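Long-range contacts in ankyrin repeat domain protein (Legionella pneumophila subsp. pneumophila, PDB 6MCA), which is a Legionella effector with ankyrin repeats and a cysteine protease-like region, and interacts with the host LARP7 component of the 7SK snRNP complex: residues G121-V126 and D148-F153; L125-L130 and G185-F190; I154-I159 and I179-E184. All blocks are in the same frame, centred on the assembly; numbering follows the deposited sequence.

In the fold
All three contacts are buried, and contacts 1 and 3 use successive turns of helix 147-162. In contact 1 the loop 121-126 covers Phe149, Ala150 and Phe153 with apolar groups and no direct hydrogen bond. Contact 2 takes up the chain where contact 1 leaves it, sharing Leu125 and Val126, and sets helix 126-131 against the start of helix 188-202; its centre lies about 5 Å from the centre of the chain, nearer than the other two. Contact 3, nested within the chain closed by contact 2, is the more polar one: a lysine and a water join helix to hairpin. Phe153 and Phe190 meet edge-to-face between contacts 1 and 2.

Contact 1: residues G121-V126 and D148-F153; sequences GLCVLV and DFALDF
Phe149 and Phe153, one helical turn apart on helix 148-153, touch the loop 121-126, with Ala150 between them in sequence. The two rings meet the loop differently. Leu122 lies over one face of Phe153: its CA is 4.1 Å from the ring centroid and almost on the ring normal, a CH-pi contact. The rest of Leu122 slants across the ring, with CD1 3.7 Å from Phe153 CE2. Gly121 O comes in at a slant, 3.3 Å from Phe153 CD1, and also approaches CZ of Phe149. The positive phi of Gly121 (90°) is a conformation that glycine adopts readily, and here it goes with a carbonyl directed at both rings.

Cys123 works in two directions. Its CB rests 3.5 Å from Phe149 CD2, while SG stands obliquely to that ring in a sulfur-aromatic contact and touches Ala150 CB at 3.6 Å. With chi1 at 74°, SG sits between the backbone N and the carbonyl carbon, where it also accepts a weak capping bond from Leu125 N in the type I turn Cys123-Val126. Ala150 CB is thus met by sulfur and, at 3.7 Å, by Leu125 CB; Val126 CG2 closes in from the other end of the loop segment and also brushes Phe153 CD2.

No hydrogen bond links the two segments, but Leu122 O accepts one from His93 of helix 91-97. Beyond the contact, helix 134-142 packs on Leu125, strand 178-182 touches Phe149 through Ile179 and Phe153 through Leu181, and Asp152 on helix 147-162 forms a salt bridge with Arg406 of helix 404-421.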
loop_
_atom_site.group_PDB
_atom_site.type_symbol
_atom_site.label_atom_id
_atom_site.label_comp_id
_atom_site.label_asym_id
_atom_site.label_seq_id
_atom_site.Cartn_x
_atom_site.Cartn_y
_atom_site.Cartn_z
ATOM N N GLY A 121 -7.412 7.347 6.366
ATOM C CA GLY A 121 -8.532 6.445 6.547
ATOM C C GLY A 121 -8.154 5.004 6.795
ATOM O O GLY A 121 -9.003 4.120 6.635
ATOM N N LEU A 122 -6.909 4.736 7.183
ATOM C CA LEU A 122 -6.425 3.378 7.400
ATOM C C LEU A 122 -6.673 3.000 8.856
ATOM O O LEU A 122 -6.068 3.576 9.765
ATOM C CB LEU A 122 -4.944 3.282 7.042
ATOM C CG LEU A 122 -4.318 1.893 6.911
ATOM C CD1 LEU A 122 -3.294 1.884 5.789
ATOM C CD2 LEU A 122 -3.679 1.463 8.222
ATOM N N CYS A 123 -7.557 2.030 9.078
ATOM C CA CYS A 123 -7.947 1.652 10.426
ATOM C C CYS A 123 -6.956 0.649 11.017
ATOM O O CYS A 123 -6.012 0.201 10.363
ATOM C CB CYS A 123 -9.370 1.097 10.435
ATOM S SG CYS A 123 -9.555 -0.562 9.746
ATOM N N VAL A 124 -7.189 0.289 12.283
ATOM C CA VAL A 124 -6.248 -0.538 13.033
ATOM C C VAL A 124 -6.115 -1.929 12.424
ATOM O O VAL A 124 -5.043 -2.543 12.485
ATOM C CB VAL A 124 -6.687 -0.601 14.512
ATOM C CG1 VAL A 124 -5.773 -1.509 15.320
ATOM C CG2 VAL A 124 -6.722 0.796 15.114
ATOM N N LEU A 125 -7.185 -2.443 11.814
ATOM C CA LEU A 125 -7.205 -3.819 11.328
ATOM C C LEU A 125 -6.517 -4.009 9.980
ATOM O O LEU A 125 -6.269 -5.157 9.598
ATOM C CB LEU A 125 -8.651 -4.310 11.214
ATOM C CG LEU A 125 -9.295 -4.996 12.420
ATOM C CD1 LEU A 125 -10.770 -5.238 12.146
ATOM C CD2 LEU A 125 -8.588 -6.300 12.745
ATOM N N VAL A 126 -6.201 -2.929 9.261
ATOM C CA VAL A 126 -5.804 -3.046 7.857
ATOM C C VAL A 126 -4.542 -3.890 7.713
ATOM O O VAL A 126 -4.498 -4.848 6.930
ATOM C CB VAL A 126 -5.623 -1.651 7.234
ATOM C CG1 VAL A 126 -4.873 -1.752 5.914
ATOM C CG2 VAL A 126 -6.973 -0.981 7.037
ATOM N N ASP A 148 -15.275 -4.966 8.304
ATOM C CA ASP A 148 -15.728 -4.430 7.024
ATOM C C ASP A 148 -15.026 -3.126 6.675
ATOM O O ASP A 148 -14.769 -2.862 5.498
ATOM C CB ASP A 148 -17.243 -4.231 7.044
ATOM C CG ASP A 148 -18.003 -5.532 6.871
ATOM O OD1 ASP A 148 -17.458 -6.459 6.235
ATOM O OD2 ASP A 148 -19.144 -5.628 7.371
ATOM N N PHE A 149 -14.704 -2.304 7.676
ATOM C CA PHE A 149 -13.969 -1.068 7.421
ATOM C C PHE A 149 -12.621 -1.358 6.766
ATOM O O PHE A 149 -12.277 -0.770 5.731
ATOM C CB PHE A 149 -13.790 -0.302 8.734
ATOM C CG PHE A 149 -13.267 1.097 8.567
ATOM C CD1 PHE A 149 -13.332 1.744 7.344
ATOM C CD2 PHE A 149 -12.715 1.768 9.645
ATOM C CE1 PHE A 149 -12.848 3.030 7.200
ATOM C CE2 PHE A 149 -12.231 3.052 9.508
ATOM C CZ PHE A 149 -12.298 3.685 8.284
ATOM N N ALA A 150 -11.846 -2.268 7.359
ATOM C CA ALA A 150 -10.541 -2.613 6.804
ATOM C C ALA A 150 -10.678 -3.222 5.415
ATOM O O ALA A 150 -9.933 -2.867 4.491
ATOM C CB ALA A 150 -9.810 -3.571 7.744
ATOM N N LEU A 151 -11.628 -4.149 5.249
ATOM C CA LEU A 151 -11.804 -4.789 3.947
ATOM C C LEU A 151 -12.170 -3.772 2.873
ATOM O O LEU A 151 -11.629 -3.810 1.761
ATOM C CB LEU A 151 -12.866 -5.884 4.035
ATOM C CG LEU A 151 -12.527 -7.105 4.891
ATOM C CD1 LEU A 151 -13.599 -8.174 4.742
ATOM C CD2 LEU A 151 -11.157 -7.657 4.529
ATOM N N ASP A 152 -13.077 -2.844 3.192
ATOM C CA ASP A 152 -13.500 -1.850 2.214
ATOM C C ASP A 152 -12.372 -0.887 1.879
ATOM O O ASP A 152 -12.201 -0.513 0.714
ATOM C CB ASP A 152 -14.720 -1.088 2.730
ATOM C CG ASP A 152 -15.943 -1.973 2.872
ATOM O OD1 ASP A 152 -16.001 -3.023 2.196
ATOM O OD2 ASP A 152 -16.845 -1.621 3.662
ATOM N N PHE A 153 -11.588 -0.472 2.880
ATOM C CA PHE A 153 -10.441 0.386 2.599
ATOM C C PHE A 153 -9.460 -0.311 1.663
ATOM O O PHE A 153 -9.016 0.270 0.663
ATOM C CB PHE A 153 -9.746 0.790 3.901
ATOM C CG PHE A 153 -8.492 1.599 3.693
ATOM C CD1 PHE A 153 -8.553 2.978 3.581
ATOM C CD2 PHE A 153 -7.254 0.981 3.608
ATOM C CE1 PHE A 153 -7.406 3.725 3.386
ATOM C CE2 PHE A 153 -6.103 1.723 3.411
ATOM C CZ PHE A 153 -6.179 3.097 3.302
#

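Contact 2: residues L125-L130 and G185-F190; sequences LVYPVL and GFILEF
The Tyr127 ring presents an edge to the first turn of helix 188-202: Phe190 N and Glu189 C lie in its plane, near the hydroxyl end. The Phe190 ring also receives an edge contact, from Val126 CG1, 4.2 Å from Phe190 CD1 and near the ring plane. Leu130 comes to this second ring obliquely, its CD1 3.8 Å from Phe190 CD1 and equally close to CE1. The two rings do different work: Tyr127 reaches the backbone of 185-190, Phe190 the aliphatic groups of helix 126-131.

Tyr127 has CG anti to its carbonyl carbon (chi1 -80°), which lets the ring run out from the helix until OH is 3.6 Å from Glu189 CB and 3.7 Å from Phe190 CB. Phe190 N is also near Tyr127 OH, at 3.2 Å, but the angle is too poor for a hydrogen bond. The hydroxyl instead bonds to a bound tartaric acid, probably taken from the crystallisation liquor. Ile187 CG2 gives Tyr127 OH a looser apolar neighbour at 4.1 Å. The Glu189 side chain crosses Tyr127 at about a right angle; its OE2 is hydrogen-bonded to His236.

Helix 147-162 also borders the contact: its Phe153 meets Phe190 edge-to-face and its Ile154 touches Leu130. Ile187 holds the N-cap position, just ahead of helix 188-202. Altogether this is a largely apolar junction of two helices, with the tyrosine hydroxyl at its polar end binding the tartaric acid: a short helix in the ankyrin-repeat region sits against the opening turn of the helix that follows the two-stranded hairpin 168-182.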
loop_
_atom_site.group_PDB
_atom_site.type_symbol
_atom_site.label_atom_id
_atom_site.label_comp_id
_atom_site.label_asym_id
_atom_site.label_seq_id
_atom_site.Cartn_x
_atom_site.Cartn_y
_atom_site.Cartn_z
ATOM N N LEU A 125 -7.185 -2.443 11.814
ATOM C CA LEU A 125 -7.205 -3.819 11.328
ATOM C C LEU A 125 -6.517 -4.009 9.980
ATOM O O LEU A 125 -6.269 -5.157 9.598
ATOM C CB LEU A 125 -8.651 -4.310 11.214
ATOM C CG LEU A 125 -9.295 -4.996 12.420
ATOM C CD1 LEU A 125 -10.770 -5.238 12.146
ATOM C CD2 LEU A 125 -8.588 -6.300 12.745
ATOM N N VAL A 126 -6.201 -2.929 9.261
ATOM C CA VAL A 126 -5.804 -3.046 7.857
ATOM C C VAL A 126 -4.542 -3.890 7.713
ATOM O O VAL A 126 -4.498 -4.848 6.930
ATOM C CB VAL A 126 -5.623 -1.651 7.234
ATOM C CG1 VAL A 126 -4.873 -1.752 5.914
ATOM C CG2 VAL A 126 -6.973 -0.981 7.037
ATOM N N TYR A 127 -3.496 -3.547 8.460
ATOM C CA TYR A 127 -2.218 -4.232 8.300
ATOM C C TYR A 127 -2.262 -5.667 8.822
ATOM O O TYR A 127 -1.719 -6.562 8.161
ATOM C CB TYR A 127 -1.096 -3.437 8.974
ATOM C CG TYR A 127 -0.613 -2.279 8.132
ATOM C CD1 TYR A 127 0.007 -2.497 6.909
ATOM C CD2 TYR A 127 -0.790 -0.966 8.552
ATOM C CE1 TYR A 127 0.444 -1.444 6.130
ATOM C CE2 TYR A 127 -0.355 0.095 7.779
ATOM C CZ TYR A 127 0.260 -0.150 6.569
ATOM O OH TYR A 127 0.694 0.903 5.797
ATOM N N PRO A 128 -2.869 -5.949 9.983
ATOM C CA PRO A 128 -3.022 -7.361 10.373
ATOM C C PRO A 128 -3.852 -8.170 9.392
ATOM O O PRO A 128 -3.581 -9.362 9.203
ATOM C CB PRO A 128 -3.690 -7.283 11.755
ATOM C CG PRO A 128 -4.182 -5.887 11.888
ATOM C CD PRO A 128 -3.252 -5.049 11.085
ATOM N N VAL A 129 -4.858 -7.560 8.761
ATOM C CA VAL A 129 -5.621 -8.263 7.734
ATOM C C VAL A 129 -4.733 -8.579 6.538
ATOM O O VAL A 129 -4.744 -9.698 6.011
ATOM C CB VAL A 129 -6.852 -7.436 7.319
ATOM C CG1 VAL A 129 -7.425 -7.950 6.007
ATOM C CG2 VAL A 129 -7.907 -7.480 8.402
ATOM N N LEU A 130 -3.940 -7.599 6.099
ATOM C CA LEU A 130 -3.086 -7.805 4.933
ATOM C C LEU A 130 -1.963 -8.795 5.214
ATOM O O LEU A 130 -1.488 -9.468 4.291
ATOM C CB LEU A 130 -2.507 -6.471 4.468
ATOM C CG LEU A 130 -3.508 -5.521 3.815
ATOM C CD1 LEU A 130 -2.913 -4.129 3.681
ATOM C CD2 LEU A 130 -3.951 -6.065 2.466
ATOM N N GLY A 185 -3.716 8.616 -3.801
ATOM C CA GLY A 185 -2.734 8.677 -2.731
ATOM C C GLY A 185 -1.948 7.382 -2.642
ATOM O O GLY A 185 -2.525 6.288 -2.605
ATOM N N PHE A 186 -0.623 7.498 -2.607
ATOM C CA PHE A 186 0.261 6.343 -2.544
ATOM C C PHE A 186 0.766 6.154 -1.120
ATOM O O PHE A 186 1.227 7.108 -0.487
ATOM C CB PHE A 186 1.443 6.503 -3.503
ATOM C CG PHE A 186 2.426 5.368 -3.446
ATOM C CD1 PHE A 186 2.175 4.183 -4.117
ATOM C CD2 PHE A 186 3.598 5.484 -2.717
ATOM C CE1 PHE A 186 3.076 3.134 -4.064
ATOM C CE2 PHE A 186 4.504 4.439 -2.659
ATOM C CZ PHE A 186 4.242 3.263 -3.335
ATOM N N ILE A 187 0.675 4.921 -0.624
ATOM C CA ILE A 187 1.177 4.546 0.693
ATOM C C ILE A 187 2.116 3.363 0.504
ATOM O O ILE A 187 1.697 2.309 0.010
ATOM C CB ILE A 187 0.041 4.194 1.667
ATOM C CG1 ILE A 187 -1.020 5.296 1.670
ATOM C CG2 ILE A 187 0.591 3.977 3.068
ATOM C CD1 ILE A 187 -2.312 4.904 2.348
ATOM N N LEU A 188 3.378 3.531 0.906
ATOM C CA LEU A 188 4.415 2.571 0.534
ATOM C C LEU A 188 4.250 1.245 1.269
ATOM O O LEU A 188 4.224 0.179 0.643
ATOM C CB LEU A 188 5.797 3.169 0.798
ATOM C CG LEU A 188 6.992 2.311 0.382
ATOM C CD1 LEU A 188 6.924 1.982 -1.102
ATOM C CD2 LEU A 188 8.296 3.014 0.719
ATOM N N GLU A 189 4.162 1.287 2.601
ATOM C CA GLU A 189 4.035 0.053 3.373
ATOM C C GLU A 189 2.744 -0.678 3.029
ATOM O O GLU A 189 2.732 -1.911 2.885
ATOM C CB GLU A 189 4.096 0.367 4.869
ATOM C CG GLU A 189 5.281 1.235 5.268
ATOM C CD GLU A 189 5.476 1.305 6.771
ATOM O OE1 GLU A 189 5.804 0.265 7.380
ATOM O OE2 GLU A 189 5.304 2.402 7.343
ATOM N N PHE A 190 1.646 0.070 2.897
ATOM C CA PHE A 190 0.395 -0.516 2.436
ATOM C C PHE A 190 0.570 -1.182 1.079
ATOM O O PHE A 190 0.061 -2.284 0.852
ATOM C CB PHE A 190 -0.692 0.560 2.371
ATOM C CG PHE A 190 -1.961 0.107 1.703
ATOM C CD1 PHE A 190 -2.922 -0.591 2.415
ATOM C CD2 PHE A 190 -2.195 0.386 0.365
ATOM C CE1 PHE A 190 -4.092 -1.006 1.807
ATOM C CE2 PHE A 190 -3.361 -0.030 -0.249
ATOM C CZ PHE A 190 -4.312 -0.726 0.474
#

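Contact 3: residues I154-I159 and I179-E184; sequences INAKLI and IELDYE
A two-stranded antiparallel hairpin, strands 168-172 and 178-182, follows helix 147-162 and folds back on it; this contact joins the helix to the second strand and the turn beyond. The segment axes are 33° from parallel and 9.3 Å apart at their closest. Leu181 carries the strand's apolar side of the contact: its CD1 lies 3.9 Å from Ala156 CB, and both its methyls lean on the aliphatic part of Lys157, with CD2 3.9 Å from Lys157 CD.

The lysine chain crosses the leucine obliquely and bends twice, at chi2 and chi3, bringing its ammonium group over to the end of the strand. There NZ donates to Asp182 O at 3.0 Å, nearly in line with the carbonyl bond (C=O...N 173°), and it probably also bonds Gly185 O just beyond. Backbone oxygens would thus compensate the charge of a lysine that is itself buried.

Tyr183 turns its ring edge to the helix, CE1 3.7 Å from Ala156 O, while Ile413 of helix 404-421 packs on the same ring. Asp182 OD1 takes Glu184 N in an Asx turn as the chain leaves the strand. One water completes the junction, accepting from Lys157 NZ and donating to Lys157 O at 2.8 Å and to Tyr183 O at 2.7 Å.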
loop_
_atom_site.group_PDB
_atom_site.type_symbol
_atom_site.label_atom_id
_atom_site.label_comp_id
_atom_site.label_asym_id
_atom_site.label_seq_id
_atom_site.Cartn_x
_atom_site.Cartn_y
_atom_site.Cartn_z
ATOM N N ILE A 154 -9.107 -1.561 1.979
ATOM C CA ILE A 154 -8.152 -2.299 1.157
ATOM C C ILE A 154 -8.672 -2.439 -0.267
ATOM O O ILE A 154 -7.946 -2.194 -1.239
ATOM C CB ILE A 154 -7.856 -3.674 1.784
ATOM C CG1 ILE A 154 -7.152 -3.508 3.132
ATOM C CG2 ILE A 154 -7.021 -4.525 0.833
ATOM C CD1 ILE A 154 -7.107 -4.778 3.956
ATOM N N ASN A 155 -9.944 -2.821 -0.411
ATOM C CA ASN A 155 -10.504 -3.040 -1.740
ATOM C C ASN A 155 -10.580 -1.743 -2.536
ATOM O O ASN A 155 -10.263 -1.727 -3.731
ATOM C CB ASN A 155 -11.884 -3.685 -1.625
ATOM C CG ASN A 155 -12.608 -3.757 -2.954
ATOM O OD1 ASN A 155 -12.372 -4.663 -3.755
ATOM N ND2 ASN A 155 -13.497 -2.802 -3.196
ATOM N N ALA A 156 -10.991 -0.645 -1.896
ATOM C CA ALA A 156 -11.091 0.627 -2.600
ATOM C C ALA A 156 -9.723 1.119 -3.050
ATOM O O ALA A 156 -9.571 1.593 -4.183
ATOM C CB ALA A 156 -11.772 1.668 -1.712
ATOM N N LYS A 157 -8.711 1.010 -2.182
ATOM C CA LYS A 157 -7.366 1.419 -2.576
ATOM C C LYS A 157 -6.841 0.555 -3.716
ATOM O O LYS A 157 -6.273 1.072 -4.690
ATOM C CB LYS A 157 -6.425 1.350 -1.374
ATOM C CG LYS A 157 -6.675 2.415 -0.319
ATOM C CD LYS A 157 -6.390 3.808 -0.854
ATOM C CE LYS A 157 -4.930 3.962 -1.249
ATOM N NZ LYS A 157 -4.691 5.240 -1.973
ATOM N N LEU A 158 -7.034 -0.764 -3.619
ATOM C CA LEU A 158 -6.550 -1.662 -4.661
ATOM C C LEU A 158 -7.239 -1.387 -5.991
ATOM O O LEU A 158 -6.604 -1.443 -7.048
ATOM C CB LEU A 158 -6.757 -3.116 -4.234
ATOM C CG LEU A 158 -6.213 -4.190 -5.177
ATOM C CD1 LEU A 158 -4.713 -4.027 -5.362
ATOM C CD2 LEU A 158 -6.544 -5.576 -4.652
ATOM N N ILE A 159 -8.536 -1.077 -5.959
ATOM C CA ILE A 159 -9.253 -0.781 -7.195
ATOM C C ILE A 159 -8.787 0.545 -7.779
ATOM O O ILE A 159 -8.562 0.658 -8.991
ATOM C CB ILE A 159 -10.771 -0.795 -6.947
ATOM C CG1 ILE A 159 -11.303 -2.226 -7.030
ATOM C CG2 ILE A 159 -11.489 0.108 -7.940
ATOM C CD1 ILE A 159 -12.785 -2.334 -6.808
ATOM N N ILE A 179 -16.320 8.475 5.034
ATOM C CA ILE A 179 -15.035 9.159 5.049
ATOM C C ILE A 179 -14.457 9.128 3.641
ATOM O O ILE A 179 -14.711 8.204 2.860
ATOM C CB ILE A 179 -14.041 8.539 6.057
ATOM C CG1 ILE A 179 -13.633 7.132 5.615
ATOM C CG2 ILE A 179 -14.638 8.517 7.456
ATOM C CD1 ILE A 179 -12.455 6.579 6.375
ATOM N N GLU A 180 -13.673 10.152 3.323
ATOM C CA GLU A 180 -13.081 10.268 2.001
ATOM C C GLU A 180 -11.836 9.399 1.883
ATOM O O GLU A 180 -11.084 9.213 2.844
ATOM C CB GLU A 180 -12.731 11.725 1.695
ATOM C CG GLU A 180 -13.876 12.525 1.094
ATOM C CD GLU A 180 -13.408 13.516 0.045
ATOM O OE1 GLU A 180 -12.180 13.693 -0.104
ATOM O OE2 GLU A 180 -14.269 14.118 -0.630
ATOM N N LEU A 181 -11.623 8.873 0.680
ATOM C CA LEU A 181 -10.477 8.040 0.354
ATOM C C LEU A 181 -9.938 8.506 -0.986
ATOM O O LEU A 181 -10.699 8.640 -1.953
ATOM C CB LEU A 181 -10.869 6.556 0.298
ATOM C CG LEU A 181 -9.829 5.526 -0.155
ATOM C CD1 LEU A 181 -9.989 4.246 0.644
ATOM C CD2 LEU A 181 -9.946 5.229 -1.645
ATOM N N ASP A 182 -8.633 8.754 -1.039
ATOM C CA ASP A 182 -7.980 9.284 -2.230
ATOM C C ASP A 182 -7.522 8.119 -3.101
ATOM O O ASP A 182 -6.643 7.347 -2.707
ATOM C CB ASP A 182 -6.807 10.178 -1.834
ATOM C CG ASP A 182 -6.167 10.866 -3.024
ATOM O OD1 ASP A 182 -6.756 10.835 -4.126
ATOM O OD2 ASP A 182 -5.071 11.441 -2.855
ATOM N N TYR A 183 -8.125 7.995 -4.288
ATOM C CA TYR A 183 -7.719 6.955 -5.228
ATOM C C TYR A 183 -6.251 7.082 -5.612
ATOM O O TYR A 183 -5.588 6.074 -5.876
ATOM C CB TYR A 183 -8.583 7.021 -6.491
ATOM C CG TYR A 183 -9.925 6.333 -6.394
ATOM C CD1 TYR A 183 -10.085 5.169 -5.654
ATOM C CD2 TYR A 183 -11.034 6.845 -7.057
ATOM C CE1 TYR A 183 -11.313 4.537 -5.575
ATOM C CE2 TYR A 183 -12.263 6.222 -6.982
ATOM C CZ TYR A 183 -12.398 5.069 -6.241
ATOM O OH TYR A 183 -13.622 4.447 -6.166
ATOM N N GLU A 184 -5.730 8.308 -5.649
ATOM C CA GLU A 184 -4.393 8.575 -6.161
ATOM C C GLU A 184 -3.328 8.642 -5.074
ATOM O O GLU A 184 -2.140 8.718 -5.401
ATOM C CB GLU A 184 -4.395 9.886 -6.955
ATOM C CG GLU A 184 -5.585 10.026 -7.893
ATOM C CD GLU A 184 -5.673 11.399 -8.532
ATOM O OE1 GLU A 184 -4.760 11.759 -9.303
ATOM O OE2 GLU A 184 -6.659 12.119 -8.262
HETATM O O HOH W 1 -6.052 3.853 -4.396
#